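Local atomic coordinates of Alpha/beta hydrolase (Paenibacillus sp. VTT E-133280, PDB entry 6TJ2), a protein that is an extracellular alpha/beta-hydrolase that probably acts as a methyl salicylate esterase, resembling tobacco salicylic acid binding protein 2 in structure and function. Residues F118-P131 with P209-L222. Numbering follows the deposited sequence.
Sequences FGGSVIQTVSQQVP and PLFEKLDLKKFYSL
With CG of Phe219 anti to the backbone N (chi1 172°) and CG of Gln124 anti to its own carbonyl carbon (chi1 -70°), the phenylalanine ring and the glutamine chain come together as a CH-pi contact. Gln124 CG sits 3.7 Å from the centroid of the Phe219 ring, almost exactly on the ring normal. Beyond it the extended chain carries the amide, its plane turned steeply against that of the ring, past CE2; NE2 then bonds to Pro145 O, an acceptor it shares with Tyr220 OH. At the edge of the Phe219 ring, in its plane, Ser127 OG stands 3.3 Å from CD1. Ser127 OG donates back to Gln124 O (2.8 Å) from above the carbonyl plane, while Leu222 CD1 packs against it. Were Phe219 an alanine, Gln124 CG would probably lose the ring face it rests on, and a gap would be likely to open beside Ser127. Leu216 adds a forked apolar end: CD2 meets Thr125 CG2 at 3.9 Å, and CD1 lies against the Gln124 amide. Toward the helix's far end, Gln128 and Lys218 run past each other in opposite directions, and Leu222 CD2 touches Pro131 CB. At the other end Leu214 CD1 reaches Ser121 CB (3.8 Å), and Phe118 CZ rests 3.7 Å from Pro209 CB. The 209-222 chain thus follows helix 119-129 along its length, and the short helix 217-221 crosses it at 81°, their axes 8.5 Å apart. Helix 119-129 follows strand 111-117 through what is probably the nucleophile elbow of the alpha/beta-hydrolase fold; strand 134-139 of the parallel sheet packs against Ile123, Gln124 and Ser127, helix 92-105 flanks Thr125 and Leu214, and segment 209-222 leads on toward strand 226-231.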
ATOM      1  N   PHE A 118      14.500 -10.468  11.936  1.00 12.35           N
ATOM      2  CA  PHE A 118      15.227 -11.750  11.975  1.00 12.22           C
ATOM      3  C   PHE A 118      14.485 -12.691  12.905  1.00 10.56           C
ATOM      4  O   PHE A 118      14.534 -13.924  12.760  1.00 11.12           O
ATOM      5  CB  PHE A 118      16.639 -11.494  12.486  1.00 11.73           C
ATOM      6  CG  PHE A 118      17.404 -12.710  12.951  1.00 11.20           C
ATOM      7  CD1 PHE A 118      17.958 -13.610  12.054  1.00 12.09           C
ATOM      8  CD2 PHE A 118      17.495 -13.040  14.297  1.00 10.93           C
ATOM      9  CE1 PHE A 118      18.605 -14.763  12.482  1.00 12.40           C
ATOM     10  CE2 PHE A 118      18.138 -14.202  14.733  1.00 11.40           C
ATOM     11  CZ  PHE A 118      18.690 -15.058  13.818  1.00 11.79           C
ATOM     12  N   GLY A 119      13.803 -12.175  13.921  1.00 10.45           N
ATOM     13  CA  GLY A 119      12.976 -12.968  14.800  1.00 11.30           C
ATOM     14  C   GLY A 119      11.918 -13.809  14.102  1.00  9.82           C
ATOM     15  O   GLY A 119      11.514 -14.831  14.657  1.00 10.93           O
ATOM     16  N   GLY A 120      11.511 -13.429  12.876  1.00 10.64           N
ATOM     17  CA  GLY A 120      10.638 -14.339  12.118  1.00 10.11           C
ATOM     18  C   GLY A 120      11.274 -15.678  11.840  1.00  9.52           C
ATOM     19  O   GLY A 120      10.590 -16.719  11.881  1.00 11.02           O
ATOM     20  N   SER A 121      12.563 -15.685  11.552  1.00 10.97           N
ATOM     21  CA  SER A 121      13.261 -16.966  11.313  1.00 10.83           C
ATOM     22  C   SER A 121      13.358 -17.792  12.591  1.00 10.07           C
ATOM     23  O   SER A 121      13.250 -19.049  12.534  1.00 10.97           O
ATOM     24  CB  SER A 121      14.604 -16.795  10.676  1.00 11.94           C
ATOM     25  OG  SER A 121      15.560 -16.262  11.559  1.00 11.26           O
ATOM     26  N   VAL A 122      13.480 -17.139  13.722  1.00 10.04           N
ATOM     27  CA  VAL A 122      13.550 -17.781  15.041  1.00 11.01           C
ATOM     28  C   VAL A 122      12.188 -18.345  15.418  1.00  9.66           C
ATOM     29  O   VAL A 122      12.114 -19.486  15.923  1.00 10.78           O
ATOM     30  CB  VAL A 122      14.089 -16.803  16.080  1.00 10.69           C
ATOM     31  CG1 VAL A 122      14.138 -17.495  17.445  1.00 11.28           C
ATOM     32  CG2 VAL A 122      15.476 -16.286  15.685  1.00 11.70           C
ATOM     33  N   ILE A 123      11.095 -17.625  15.185  1.00 10.05           N
ATOM     34  CA  ILE A 123       9.781 -18.227  15.490  1.00 10.49           C
ATOM     35  C   ILE A 123       9.531 -19.438  14.596  1.00  9.76           C
ATOM     36  O   ILE A 123       8.883 -20.421  15.043  1.00 11.25           O
ATOM     37  CB  ILE A 123       8.607 -17.248  15.526  1.00 10.73           C
ATOM     38  CG1 ILE A 123       8.220 -16.742  14.137  1.00 11.14           C
ATOM     39  CG2 ILE A 123       8.942 -16.123  16.499  1.00 10.50           C
ATOM     40  CD1 ILE A 123       7.230 -15.595  14.160  1.00 11.17           C
ATOM     41  N   GLN A 124      10.024 -19.426  13.332  1.00 10.47           N
ATOM     42  CA  GLN A 124       9.882 -20.634  12.484  1.00 10.91           C
ATOM     43  C   GLN A 124      10.598 -21.817  13.125  1.00 10.45           C
ATOM     44  O   GLN A 124      10.004 -22.912  13.234  1.00 12.37           O
ATOM     45  CB  GLN A 124      10.418 -20.359  11.089  1.00 11.25           C
ATOM     46  CG  GLN A 124       9.573 -19.400  10.250  1.00 11.85           C
ATOM     47  CD  GLN A 124      10.304 -19.071   8.973  1.00 13.60           C
ATOM     48  OE1 GLN A 124      11.484 -18.657   9.017  1.00 14.00           O
ATOM     49  NE2 GLN A 124       9.661 -19.285   7.822  1.00 13.73           N
ATOM     50  N   THR A 125      11.858 -21.666  13.470  1.00 10.61           N
ATOM     51  CA  THR A 125      12.655 -22.795  13.941  1.00 11.45           C
ATOM     52  C   THR A 125      12.226 -23.210  15.338  1.00 10.58           C
ATOM     53  O   THR A 125      12.182 -24.438  15.626  1.00 12.43           O
ATOM     54  CB  THR A 125      14.136 -22.492  13.846  1.00 10.66           C
ATOM     55  OG1 THR A 125      14.433 -21.320  14.597  1.00 11.76           O
ATOM     56  CG2 THR A 125      14.617 -22.363  12.422  1.00 11.05           C
ATOM     57  N   VAL A 126      11.765 -22.282  16.156  1.00 10.79           N
ATOM     58  CA  VAL A 126      11.220 -22.627  17.477  1.00 11.74           C
ATOM     59  C   VAL A 126       9.931 -23.434  17.350  1.00 11.96           C
ATOM     60  O   VAL A 126       9.759 -24.466  18.030  1.00 12.93           O
ATOM     61  CB  VAL A 126      11.039 -21.384  18.347  1.00 11.31           C
ATOM     62  CG1 VAL A 126      10.213 -21.641  19.605  1.00 11.97           C
ATOM     63  CG2 VAL A 126      12.407 -20.795  18.716  1.00 12.28           C
ATOM     64  N   SER A 127       9.036 -23.007  16.459  1.00 12.55           N
ATOM     65  CA  SER A 127       7.741 -23.680  16.290  1.00 13.02           C
ATOM     66  C   SER A 127       7.946 -25.108  15.840  1.00 13.90           C
ATOM     67  O   SER A 127       7.067 -25.930  16.179  1.00 17.60           O
ATOM     68  CB  SER A 127       6.848 -22.907  15.392  1.00 15.11           C
ATOM     69  OG  SER A 127       7.294 -23.035  14.071  1.00 18.63           O
ATOM     70  N   GLN A 128       9.055 -25.436  15.161  1.00 14.03           N
ATOM     71  CA  GLN A 128       9.338 -26.846  14.728  1.00 16.58           C
ATOM     72  C   GLN A 128       9.528 -27.768  15.910  1.00 17.98           C
ATOM     73  O   GLN A 128       9.330 -29.009  15.763  1.00 20.83           O
ATOM     74  CB  GLN A 128      10.594 -26.869  13.848  1.00 17.41           C
ATOM     75  CG  GLN A 128      10.307 -26.155  12.567  1.00 16.81           C
ATOM     76  CD  GLN A 128      11.384 -26.272  11.528  1.00 14.07           C
ATOM     77  OE1 GLN A 128      12.594 -26.251  11.816  1.00 18.98           O
ATOM     78  NE2 GLN A 128      10.957 -26.192  10.328  1.00 15.27           N
ATOM     79  N   GLN A 129      10.016 -27.255  17.022  1.00 16.11           N
ATOM     80  CA  GLN A 129      10.409 -28.055  18.193  1.00 16.97           C
ATOM     81  C   GLN A 129       9.326 -28.083  19.249  1.00 16.42           C
ATOM     82  O   GLN A 129       9.298 -29.076  19.996  1.00 18.12           O
ATOM     83  CB  GLN A 129      11.700 -27.468  18.759  1.00 17.29           C
ATOM     84  CG  GLN A 129      12.857 -27.674  17.804  1.00 20.22           C
ATOM     85  CD  GLN A 129      14.167 -27.386  18.470  1.00 19.81           C
ATOM     86  OE1 GLN A 129      14.391 -27.714  19.651  1.00 21.35           O
ATOM     87  NE2 GLN A 129      15.044 -26.791  17.673  1.00 22.20           N
ATOM     88  N   VAL A 130       8.452 -27.069  19.346  1.00 15.06           N
ATOM     89  CA  VAL A 130       7.399 -27.010  20.397  1.00 15.00           C
ATOM     90  C   VAL A 130       6.048 -26.704  19.788  1.00 14.81           C
ATOM     91  O   VAL A 130       5.285 -25.894  20.307  1.00 15.38           O
ATOM     92  CB  VAL A 130       7.768 -26.023  21.517  1.00 14.59           C
ATOM     93  CG1 VAL A 130       8.982 -26.516  22.295  1.00 16.00           C
ATOM     94  CG2 VAL A 130       8.007 -24.594  21.051  1.00 15.34           C
ATOM     95  N   PRO A 131       5.644 -27.397  18.702  1.00 16.30           N
ATOM     96  CA  PRO A 131       4.419 -27.013  18.022  1.00 16.45           C
ATOM     97  C   PRO A 131       3.142 -27.104  18.859  1.00 17.31           C
ATOM     98  O   PRO A 131       2.211 -26.337  18.707  1.00 19.59           O
ATOM     99  CB  PRO A 131       4.318 -28.021  16.874  1.00 17.20           C
ATOM    100  CG  PRO A 131       5.204 -29.179  17.280  1.00 17.88           C
ATOM    101  CD  PRO A 131       6.350 -28.496  18.013  1.00 16.94           C
ATOM    102  N   PRO A 209      24.044 -16.370  11.890  1.00 11.40           N
ATOM    103  CA  PRO A 209      22.660 -16.780  11.760  1.00 11.51           C
ATOM    104  C   PRO A 209      21.933 -16.088  10.605  1.00 11.77           C
ATOM    105  O   PRO A 209      20.883 -16.623  10.205  1.00 13.00           O
ATOM    106  CB  PRO A 209      22.040 -16.417  13.119  1.00 11.32           C
ATOM    107  CG  PRO A 209      23.212 -16.430  14.061  1.00 11.40           C
ATOM    108  CD  PRO A 209      24.352 -15.849  13.228  1.00 12.12           C
ATOM    109  N   LEU A 210      22.401 -14.958  10.172  1.00 10.91           N
ATOM    110  CA  LEU A 210      21.735 -14.232   9.056  1.00 11.72           C
ATOM    111  C   LEU A 210      22.005 -14.939   7.733  1.00 13.44           C
ATOM    112  O   LEU A 210      21.217 -14.795   6.804  1.00 13.10           O
ATOM    113  CB  LEU A 210      22.231 -12.797   9.020  1.00 13.03           C
ATOM    114  CG  LEU A 210      21.601 -11.834  10.026  1.00 16.63           C
ATOM    115  CD1 LEU A 210      21.773 -12.298  11.465  1.00 19.23           C
ATOM    116  CD2 LEU A 210      22.239 -10.451   9.849  1.00 18.74           C
ATOM    117  N   PHE A 211      23.100 -15.674   7.615  1.00 13.49           N
ATOM    118  CA  PHE A 211      23.537 -16.267   6.333  1.00 13.28           C
ATOM    119  C   PHE A 211      23.333 -17.774   6.307  1.00 14.32           C
ATOM    120  O   PHE A 211      23.478 -18.383   5.212  1.00 15.18           O
ATOM    121  CB  PHE A 211      24.994 -15.925   6.063  1.00 13.31           C
ATOM    122  CG  PHE A 211      25.219 -14.470   5.808  1.00 14.72           C
ATOM    123  CD1 PHE A 211      25.082 -13.976   4.517  1.00 14.88           C
ATOM    124  CD2 PHE A 211      25.524 -13.591   6.819  1.00 15.79           C
ATOM    125  CE1 PHE A 211      25.243 -12.628   4.259  1.00 16.17           C
ATOM    126  CE2 PHE A 211      25.709 -12.245   6.546  1.00 16.83           C
ATOM    127  CZ  PHE A 211      25.540 -11.756   5.283  1.00 17.24           C
ATOM    128  N   GLU A 212      22.958 -18.423   7.398  1.00 14.04           N
ATOM    129  CA  GLU A 212      22.737 -19.893   7.413  1.00 14.79           C
ATOM    130  C   GLU A 212      21.458 -20.241   6.669  1.00 14.53           C
ATOM    131  O   GLU A 212      20.377 -19.617   6.853  1.00 14.99           O
ATOM    132  CB  GLU A 212      22.682 -20.412   8.846  1.00 14.98           C
ATOM    133  CG  GLU A 212      23.984 -20.397   9.575  1.00 15.13           C
ATOM    134  CD  GLU A 212      23.827 -20.909  10.980  1.00 16.48           C
ATOM    135  OE1 GLU A 212      23.447 -20.131  11.860  1.00 15.01           O
ATOM    136  OE2 GLU A 212      24.115 -22.118  11.192  1.00 19.88           O
ATOM    137  N   LYS A 213      21.538 -21.266   5.829  1.00 16.09           N
ATOM    138  CA  LYS A 213      20.360 -21.870   5.175  1.00 16.66           C
ATOM    139  C   LYS A 213      19.531 -22.607   6.191  1.00 16.20           C
ATOM    140  O   LYS A 213      20.117 -23.356   6.997  1.00 18.29           O
ATOM    141  CB  LYS A 213      20.802 -22.863   4.101  1.00 17.56           C
ATOM    142  CG  LYS A 213      21.667 -22.246   3.043  1.00 20.57           C
ATOM    143  CD  LYS A 213      21.231 -20.948   2.447  1.00 21.12           C
ATOM    144  CE  LYS A 213      21.848 -20.838   1.064  1.00 22.16           C
ATOM    145  NZ  LYS A 213      21.842 -19.441   0.508  1.00 24.33           N
ATOM    146  N   LEU A 214      18.227 -22.377   6.245  1.00 15.64           N
ATOM    147  CA  LEU A 214      17.386 -23.012   7.258  1.00 14.81           C
ATOM    148  C   LEU A 214      16.583 -24.169   6.702  1.00 15.64           C
ATOM    149  O   LEU A 214      15.969 -24.037   5.655  1.00 15.66           O
ATOM    150  CB  LEU A 214      16.497 -21.922   7.857  1.00 15.91           C
ATOM    151  CG  LEU A 214      17.241 -20.726   8.431  1.00 16.18           C
ATOM    152  CD1 LEU A 214      16.260 -19.687   8.888  1.00 18.72           C
ATOM    153  CD2 LEU A 214      18.121 -21.142   9.606  1.00 18.96           C
ATOM    154  N   ASP A 215      16.554 -25.253   7.455  1.00 16.59           N
ATOM    155  CA  ASP A 215      15.664 -26.394   7.174  1.00 17.72           C
ATOM    156  C   ASP A 215      14.311 -26.106   7.826  1.00 16.52           C
ATOM    157  O   ASP A 215      14.190 -26.136   9.074  1.00 17.54           O
ATOM    158  CB  ASP A 215      16.259 -27.695   7.700  1.00 21.03           C
ATOM    159  CG  ASP A 215      15.429 -28.913   7.350  1.00 27.13           C
ATOM    160  OD1 ASP A 215      14.175 -28.784   7.062  1.00 22.40           O
ATOM    161  OD2 ASP A 215      16.064 -30.024   7.345  1.00 34.27           O
ATOM    162  N   LEU A 216      13.321 -25.797   6.990  1.00 15.50           N
ATOM    163  CA  LEU A 216      11.998 -25.323   7.445  1.00 15.07           C
ATOM    164  C   LEU A 216      10.852 -26.174   6.902  1.00 16.86           C
ATOM    165  O   LEU A 216       9.721 -25.762   6.957  1.00 16.23           O
ATOM    166  CB  LEU A 216      11.838 -23.855   7.046  1.00 14.82           C
ATOM    167  CG  LEU A 216      12.842 -22.884   7.602  1.00 14.81           C
ATOM    168  CD1 LEU A 216      12.663 -21.528   6.970  1.00 16.26           C
ATOM    169  CD2 LEU A 216      12.677 -22.792   9.115  1.00 17.47           C
ATOM    170  N   LYS A 217      11.161 -27.418   6.515  1.00 17.89           N
ATOM    171  CA  LYS A 217      10.118 -28.345   6.053  1.00 19.63           C
ATOM    172  C   LYS A 217       9.062 -28.547   7.137  1.00 17.13           C
ATOM    173  O   LYS A 217       7.843 -28.556   6.821  1.00 17.88           O
ATOM    174  CB  LYS A 217      10.745 -29.687   5.694  1.00 20.97           C
ATOM    175  CG  LYS A 217      11.691 -29.607   4.505  1.00 26.62           C
ATOM    176  CD  LYS A 217      12.109 -31.002   4.065  1.00 26.05           C
ATOM    177  CE  LYS A 217      12.728 -30.962   2.688  1.00 30.66           C
ATOM    178  NZ  LYS A 217      13.987 -30.184   2.692  1.00 30.59           N
ATOM    179  N   LYS A 218       9.498 -28.728   8.397  1.00 18.18           N
ATOM    180  CA  LYS A 218       8.538 -28.972   9.479  1.00 18.26           C
ATOM    181  C   LYS A 218       7.640 -27.733   9.614  1.00 17.08           C
ATOM    182  O   LYS A 218       6.431 -27.877   9.723  1.00 17.95           O
ATOM    183  CB  LYS A 218       9.216 -29.420  10.772  1.00 22.13           C
ATOM    184  CG  LYS A 218       8.233 -29.579  11.909  1.00 28.72           C
ATOM    185  CD  LYS A 218       8.705 -30.489  13.032  1.00 32.94           C
ATOM    186  CE  LYS A 218       7.601 -30.856  14.006  1.00 38.73           C
ATOM    187  NZ  LYS A 218       6.515 -31.593  13.324  1.00 44.22           N
ATOM    188  N   PHE A 219       8.233 -26.533   9.670  1.00 14.90           N
ATOM    189  CA  PHE A 219       7.438 -25.298   9.818  1.00 15.66           C
ATOM    190  C   PHE A 219       6.336 -25.215   8.767  1.00 15.49           C
ATOM    191  O   PHE A 219       5.183 -24.899   9.097  1.00 16.80           O
ATOM    192  CB  PHE A 219       8.324 -24.066   9.733  1.00 14.86           C
ATOM    193  CG  PHE A 219       7.527 -22.790   9.698  1.00 13.83           C
ATOM    194  CD1 PHE A 219       6.957 -22.300  10.856  1.00 13.06           C
ATOM    195  CD2 PHE A 219       7.235 -22.143   8.515  1.00 13.44           C
ATOM    196  CE1 PHE A 219       6.136 -21.196  10.810  1.00 13.96           C
ATOM    197  CE2 PHE A 219       6.415 -21.020   8.479  1.00 14.71           C
ATOM    198  CZ  PHE A 219       5.884 -20.535   9.633  1.00 15.10           C
ATOM    199  N   TYR A 220       6.701 -25.493   7.520  1.00 15.26           N
ATOM    200  CA  TYR A 220       5.741 -25.371   6.391  1.00 16.54           C
ATOM    201  C   TYR A 220       4.753 -26.542   6.364  1.00 20.15           C
ATOM    202  O   TYR A 220       3.771 -26.373   5.640  1.00 22.79           O
ATOM    203  CB  TYR A 220       6.468 -25.181   5.057  1.00 17.61           C
ATOM    204  CG  TYR A 220       7.002 -23.771   4.955  1.00 15.08           C
ATOM    205  CD1 TYR A 220       6.121 -22.708   4.813  1.00 16.44           C
ATOM    206  CD2 TYR A 220       8.316 -23.475   5.122  1.00 15.39           C
ATOM    207  CE1 TYR A 220       6.582 -21.399   4.743  1.00 14.73           C
ATOM    208  CE2 TYR A 220       8.801 -22.178   5.103  1.00 14.03           C
ATOM    209  CZ  TYR A 220       7.926 -21.119   4.917  1.00 14.54           C
ATOM    210  OH  TYR A 220       8.330 -19.810   4.905  1.00 13.93           O
ATOM    211  N   SER A 221       4.869 -27.556   7.213  1.00 19.30           N
ATOM    212  CA  SER A 221       3.832 -28.610   7.353  1.00 21.72           C
ATOM    213  C   SER A 221       2.916 -28.337   8.544  1.00 24.25           C
ATOM    214  O   SER A 221       1.865 -28.969   8.604  1.00 23.76           O
ATOM    215  CB  SER A 221       4.510 -29.940   7.506  1.00 24.10           C
ATOM    216  OG  SER A 221       5.031 -30.079   8.826  1.00 27.43           O
ATOM    217  N   LEU A 222       3.252 -27.406   9.429  1.00 20.72           N
ATOM    218  CA  LEU A 222       2.489 -27.140  10.676  1.00 22.23           C
ATOM    219  C   LEU A 222       1.116 -26.573  10.343  1.00 23.81           C
ATOM    220  O   LEU A 222       1.022 -25.789   9.399  1.00 26.48           O
ATOM    221  CB  LEU A 222       3.238 -26.125  11.547  1.00 23.67           C
ATOM    222  CG  LEU A 222       4.560 -26.598  12.148  1.00 24.82           C
ATOM    223  CD1 LEU A 222       5.151 -25.532  13.073  1.00 25.26           C
ATOM    224  CD2 LEU A 222       4.404 -27.928  12.861  1.00 28.48           C
TER